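Local coordinates for protein polyketide biosynthesis cytochrome P450 PksS (Bacillus subtilis, PDB 4YZR) that is a haem-dependent cytochrome P450 monooxygenase of bacillaene biosynthesis, acting on the polyketide dihydrobacillaene, at residues S166-Q169 with I170-N173; A198-I201 with H202-I206. All blocks are in the same frame, centred on the assembly; numbering follows the deposited sequence.

Both contacts are local, each lying within a single helix, so neither closes a loop, and they come in series along the chain without nesting or crossing. Interaction 1 takes up most of the short helix 165-175. After the connection to the next helix, 183-206, interaction 2 occupies its last turns. Their centres are about 20 Å apart and their nearest atoms about 6 Å, without touching; W171 of interaction 1 meets Y196, just before interaction 2, which joins the two helices. Both also lean on helix 228-259, the first through T172 on V239 and L243, the second through A198 and I201 on E228 and Y232.

Interaction 1: S166-Q169 with I170-N173; sequences SQFQ and IWTN
Q167 folds its side chain over one face of the W171 indole, one turn further along the same helix. CG stands anti to the backbone N (chi1 178°), and a bend at chi2 then turns the chain back along the ring. CG of Q167 makes a CH-pi contact 3.5 Å from the centroid of the six-membered ring of W171, almost on the ring normal. The amide continues across the same face, its plane 31° from that of the indole, bringing NE2 of Q167 to 3.2 Å from NE1 of W171; both are donors, so the amide lies over the ring without a hydrogen bond between them. The indole N-H makes a weak hydrogen bond to E192 instead, and the ring also meets Y196.

On the buried side, T172 CG2 lies 3.9 Å from the centroid of the F168 ring, over its face and offset toward the rim. The threonine hydroxyl is turned back to the backbone, with OG1 of T172 3.0 Å from F168 O and 3.3 Å from Q169 O. The backbone N-H of T172 is hydrogen-bonded to F168 O at 2.9 Å. F168 packs on F151 of helix 148-158, while T172 rests on V239 and L243 of helix 228-259.

Such i to i+4 pairs are typical of an alpha-helix; with F168 and T172 buried and S166, I170 and N173 exposed, this one is amphipathic and packs against neighbouring helices of the cytochrome P450 fold.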
loop_
_atom_site.group_PDB
_atom_site.type_symbol
_atom_site.label_atom_id
_atom_site.label_comp_id
_atom_site.label_asym_id
_atom_site.label_seq_id
_atom_site.Cartn_x
_atom_site.Cartn_y
_atom_site.Cartn_z
ATOM N N SER A 166 3.817 -5.148 -21.234
ATOM C CA SER A 166 4.903 -5.987 -20.815
ATOM C C SER A 166 6.095 -5.196 -20.421
ATOM O O SER A 166 6.760 -5.452 -19.370
ATOM C CB SER A 166 5.285 -6.987 -21.922
ATOM O OG SER A 166 4.296 -7.936 -22.087
ATOM N N GLN A 167 6.451 -4.151 -21.202
ATOM C CA GLN A 167 7.497 -3.286 -20.880
ATOM C C GLN A 167 7.220 -2.461 -19.578
ATOM O O GLN A 167 8.112 -2.233 -18.761
ATOM C CB GLN A 167 7.805 -2.347 -22.080
ATOM C CG GLN A 167 8.882 -1.361 -21.820
ATOM C CD GLN A 167 10.242 -1.996 -21.605
ATOM O OE1 GLN A 167 10.855 -2.513 -22.587
ATOM N NE2 GLN A 167 10.723 -2.044 -20.445
ATOM N N PHE A 168 5.987 -1.959 -19.520
ATOM C CA PHE A 168 5.611 -1.190 -18.319
ATOM C C PHE A 168 5.775 -2.022 -17.008
ATOM O O PHE A 168 6.285 -1.465 -16.075
ATOM C CB PHE A 168 4.181 -0.698 -18.514
ATOM C CG PHE A 168 3.748 0.382 -17.546
ATOM C CD1 PHE A 168 4.288 1.629 -17.667
ATOM C CD2 PHE A 168 2.848 0.120 -16.582
ATOM C CE1 PHE A 168 3.885 2.663 -16.809
ATOM C CE2 PHE A 168 2.423 1.147 -15.702
ATOM C CZ PHE A 168 2.974 2.361 -15.793
ATOM N N GLN A 169 5.478 -3.281 -17.105
ATOM C CA GLN A 169 5.632 -4.213 -15.981
ATOM C C GLN A 169 7.082 -4.285 -15.631
ATOM O O GLN A 169 7.496 -4.237 -14.432
ATOM C CB GLN A 169 5.012 -5.548 -16.288
ATOM C CG GLN A 169 5.096 -6.475 -15.025
ATOM C CD GLN A 169 4.091 -7.579 -15.147
ATOM O OE1 GLN A 169 4.109 -8.341 -16.111
ATOM N NE2 GLN A 169 3.131 -7.620 -14.218
ATOM N N ILE A 170 7.979 -4.441 -16.590
ATOM C CA ILE A 170 9.409 -4.514 -16.280
ATOM C C ILE A 170 9.883 -3.274 -15.627
ATOM O O ILE A 170 10.568 -3.339 -14.584
ATOM C CB ILE A 170 10.284 -4.825 -17.540
ATOM C CG1 ILE A 170 9.899 -6.156 -18.116
ATOM C CG2 ILE A 170 11.774 -4.726 -17.243
ATOM C CD1 ILE A 170 10.521 -6.389 -19.546
ATOM N N TRP A 171 9.546 -2.083 -16.115
ATOM C CA TRP A 171 10.002 -0.889 -15.518
ATOM C C TRP A 171 9.462 -0.707 -14.074
ATOM O O TRP A 171 10.205 -0.310 -13.199
ATOM C CB TRP A 171 9.593 0.331 -16.313
ATOM C CG TRP A 171 10.270 0.519 -17.605
ATOM C CD1 TRP A 171 11.580 0.328 -17.882
ATOM C CD2 TRP A 171 9.669 1.128 -18.755
ATOM N NE1 TRP A 171 11.814 0.701 -19.223
ATOM C CE2 TRP A 171 10.666 1.216 -19.757
ATOM C CE3 TRP A 171 8.394 1.576 -19.040
ATOM C CZ2 TRP A 171 10.381 1.749 -21.042
ATOM C CZ3 TRP A 171 8.139 2.110 -20.343
ATOM C CH2 TRP A 171 9.105 2.192 -21.274
ATOM N N THR A 172 8.152 -0.954 -13.936
ATOM C CA THR A 172 7.500 -0.680 -12.617
ATOM C C THR A 172 8.017 -1.620 -11.577
ATOM O O THR A 172 8.219 -1.226 -10.404
ATOM C CB THR A 172 6.008 -0.639 -12.713
ATOM O OG1 THR A 172 5.526 -1.881 -13.215
ATOM C CG2 THR A 172 5.539 0.560 -13.555
ATOM N N ASN A 173 8.298 -2.875 -11.937
ATOM C CA ASN A 173 8.965 -3.786 -11.013
ATOM C C ASN A 173 10.377 -3.359 -10.632
ATOM O O ASN A 173 10.816 -3.383 -9.445
ATOM C CB ASN A 173 9.013 -5.182 -11.563
ATOM C CG ASN A 173 7.747 -5.904 -11.504
ATOM O OD1 ASN A 173 6.775 -5.463 -10.883
ATOM N ND2 ASN A 173 7.682 -6.989 -12.237
#

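Interaction 2: A198-I201 with H202-I206; sequences AKLI and HDRRI
K199 reaches along one side of the helix to D203, a turn later, and forms an i to i+4 salt bridge with it. The lysine chain runs extended as far as CE and bends only at its last torsion, chi4 41°, to bring the ammonium round to the carboxylate. NZ of K199 meets OD2 of D203 at 3.0 Å, on the syn lone pair. The other oxygen has a partner as well: ND1 of H202 donates to OD1 of D203 at 3.3 Å, in a nearly straight bond. This histidine approaches with the bond close to its ring plane, but on the anti side of the carboxylate and 16° out of the carboxylate plane. Lysine and histidine thus hold the two oxygens separately and restrict rotation of the group; the lysine's charge would be expected to favour the carboxylate form.

Another flank carries L200 and R204, whose side chains run side by side in the same direction. The leucine methyls lie over one face of the R204 guanidinium, with CD2 of L200 4.0 Å from NH2 of R204. The arginine's polar end turns to D211, in a salt bridge, and to the carbonyls of M158 and G159.

R205 behaves differently: its chain bends at chi3 (-77°) and comes back across I201, placing NH2 of R205 3.5 Å from CG2 of I201. That same nitrogen pairs with E228 of helix 228-259, on which I201 also packs.

An i to i+4 salt bridge and methyl groups set against guanidinium groups a turn later are characteristic of a partly exposed alpha-helix, with K199 and H202 on the exposed side and L200 and I201 buried, here at the C-terminal end of helix 183-206 in the P450 fold.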
loop_
_atom_site.group_PDB
_atom_site.type_symbol
_atom_site.label_atom_id
_atom_site.label_comp_id
_atom_site.label_asym_id
_atom_site.label_seq_id
_atom_site.Cartn_x
_atom_site.Cartn_y
_atom_site.Cartn_z
ATOM N N ALA A 198 6.557 10.925 -19.924
ATOM C CA ALA A 198 6.674 12.282 -20.535
ATOM C C ALA A 198 6.109 12.281 -21.940
ATOM O O ALA A 198 5.454 13.211 -22.341
ATOM C CB ALA A 198 8.110 12.752 -20.557
ATOM N N LYS A 199 6.332 11.223 -22.712
ATOM C CA LYS A 199 5.702 11.118 -24.040
ATOM C C LYS A 199 4.193 11.063 -23.975
ATOM O O LYS A 199 3.455 11.730 -24.671
ATOM C CB LYS A 199 6.224 9.929 -24.810
ATOM C CG LYS A 199 5.533 9.744 -26.176
ATOM C CD LYS A 199 5.984 8.474 -26.882
ATOM C CE LYS A 199 5.029 8.050 -28.008
ATOM N NZ LYS A 199 4.510 9.164 -28.864
ATOM N N LEU A 200 3.639 10.272 -23.015
ATOM C CA LEU A 200 2.182 10.220 -22.889
ATOM C C LEU A 200 1.664 11.591 -22.487
ATOM O O LEU A 200 0.616 11.993 -22.946
ATOM C CB LEU A 200 1.775 9.192 -21.800
ATOM C CG LEU A 200 2.174 7.770 -22.123
ATOM C CD1 LEU A 200 1.563 6.797 -21.092
ATOM C CD2 LEU A 200 1.834 7.302 -23.513
ATOM N N ILE A 201 2.337 12.288 -21.584
ATOM C CA ILE A 201 1.888 13.590 -21.109
ATOM C C ILE A 201 1.874 14.569 -22.308
ATOM O O ILE A 201 0.895 15.263 -22.547
ATOM C CB ILE A 201 2.820 14.111 -20.054
ATOM C CG1 ILE A 201 2.585 13.406 -18.709
ATOM C CG2 ILE A 201 2.655 15.635 -19.833
ATOM C CD1 ILE A 201 3.657 13.511 -17.760
ATOM N N HIS A 202 2.938 14.532 -23.071
ATOM C CA HIS A 202 2.991 15.451 -24.269
ATOM C C HIS A 202 1.849 15.193 -25.193
ATOM O O HIS A 202 1.143 16.122 -25.615
ATOM C CB HIS A 202 4.295 15.246 -24.945
ATOM C CG HIS A 202 4.437 16.034 -26.214
ATOM N ND1 HIS A 202 4.202 15.486 -27.457
ATOM C CD2 HIS A 202 4.779 17.325 -26.424
ATOM C CE1 HIS A 202 4.410 16.407 -28.387
ATOM N NE2 HIS A 202 4.734 17.537 -27.781
ATOM N N ASP A 203 1.586 13.923 -25.491
ATOM C CA ASP A 203 0.593 13.568 -26.422
ATOM C C ASP A 203 -0.745 13.926 -25.946
ATOM O O ASP A 203 -1.571 14.415 -26.717
ATOM C CB ASP A 203 0.685 12.078 -26.773
ATOM C CG ASP A 203 1.957 11.712 -27.501
ATOM O OD1 ASP A 203 2.802 12.584 -27.899
ATOM O OD2 ASP A 203 2.101 10.490 -27.654
ATOM N N ARG A 204 -1.027 13.727 -24.626
ATOM C CA ARG A 204 -2.357 13.959 -24.120
ATOM C C ARG A 204 -2.696 15.410 -23.757
ATOM O O ARG A 204 -3.839 15.730 -23.620
ATOM C CB ARG A 204 -2.642 12.994 -22.914
ATOM C CG ARG A 204 -2.598 11.584 -23.457
ATOM C CD ARG A 204 -2.525 10.464 -22.398
ATOM N NE ARG A 204 -2.332 9.167 -23.051
ATOM C CZ ARG A 204 -2.433 7.989 -22.458
ATOM N NH1 ARG A 204 -2.617 7.918 -21.111
ATOM N NH2 ARG A 204 -2.109 6.909 -23.106
ATOM N N ARG A 205 -1.681 16.205 -23.585
ATOM C CA ARG A 205 -1.900 17.633 -23.419
ATOM C C ARG A 205 -2.516 18.157 -24.727
ATOM O O ARG A 205 -3.441 18.979 -24.688
ATOM C CB ARG A 205 -0.611 18.346 -23.102
ATOM C CG ARG A 205 -0.848 19.772 -22.564
ATOM C CD ARG A 205 0.435 20.457 -22.160
ATOM N NE ARG A 205 1.020 20.045 -20.859
ATOM C CZ ARG A 205 2.167 19.384 -20.696
ATOM N NH1 ARG A 205 2.810 18.892 -21.751
ATOM N NH2 ARG A 205 2.649 19.151 -19.472
ATOM N N ILE A 206 -2.003 17.661 -25.839
ATOM C CA ILE A 206 -2.457 18.064 -27.182
ATOM C C ILE A 206 -3.769 17.407 -27.541
ATOM O O ILE A 206 -4.671 18.086 -27.995
ATOM C CB ILE A 206 -1.387 17.769 -28.239
ATOM C CG1 ILE A 206 -0.164 18.643 -27.961
ATOM C CG2 ILE A 206 -1.915 18.070 -29.651
ATOM C CD1 ILE A 206 1.107 18.252 -28.672
#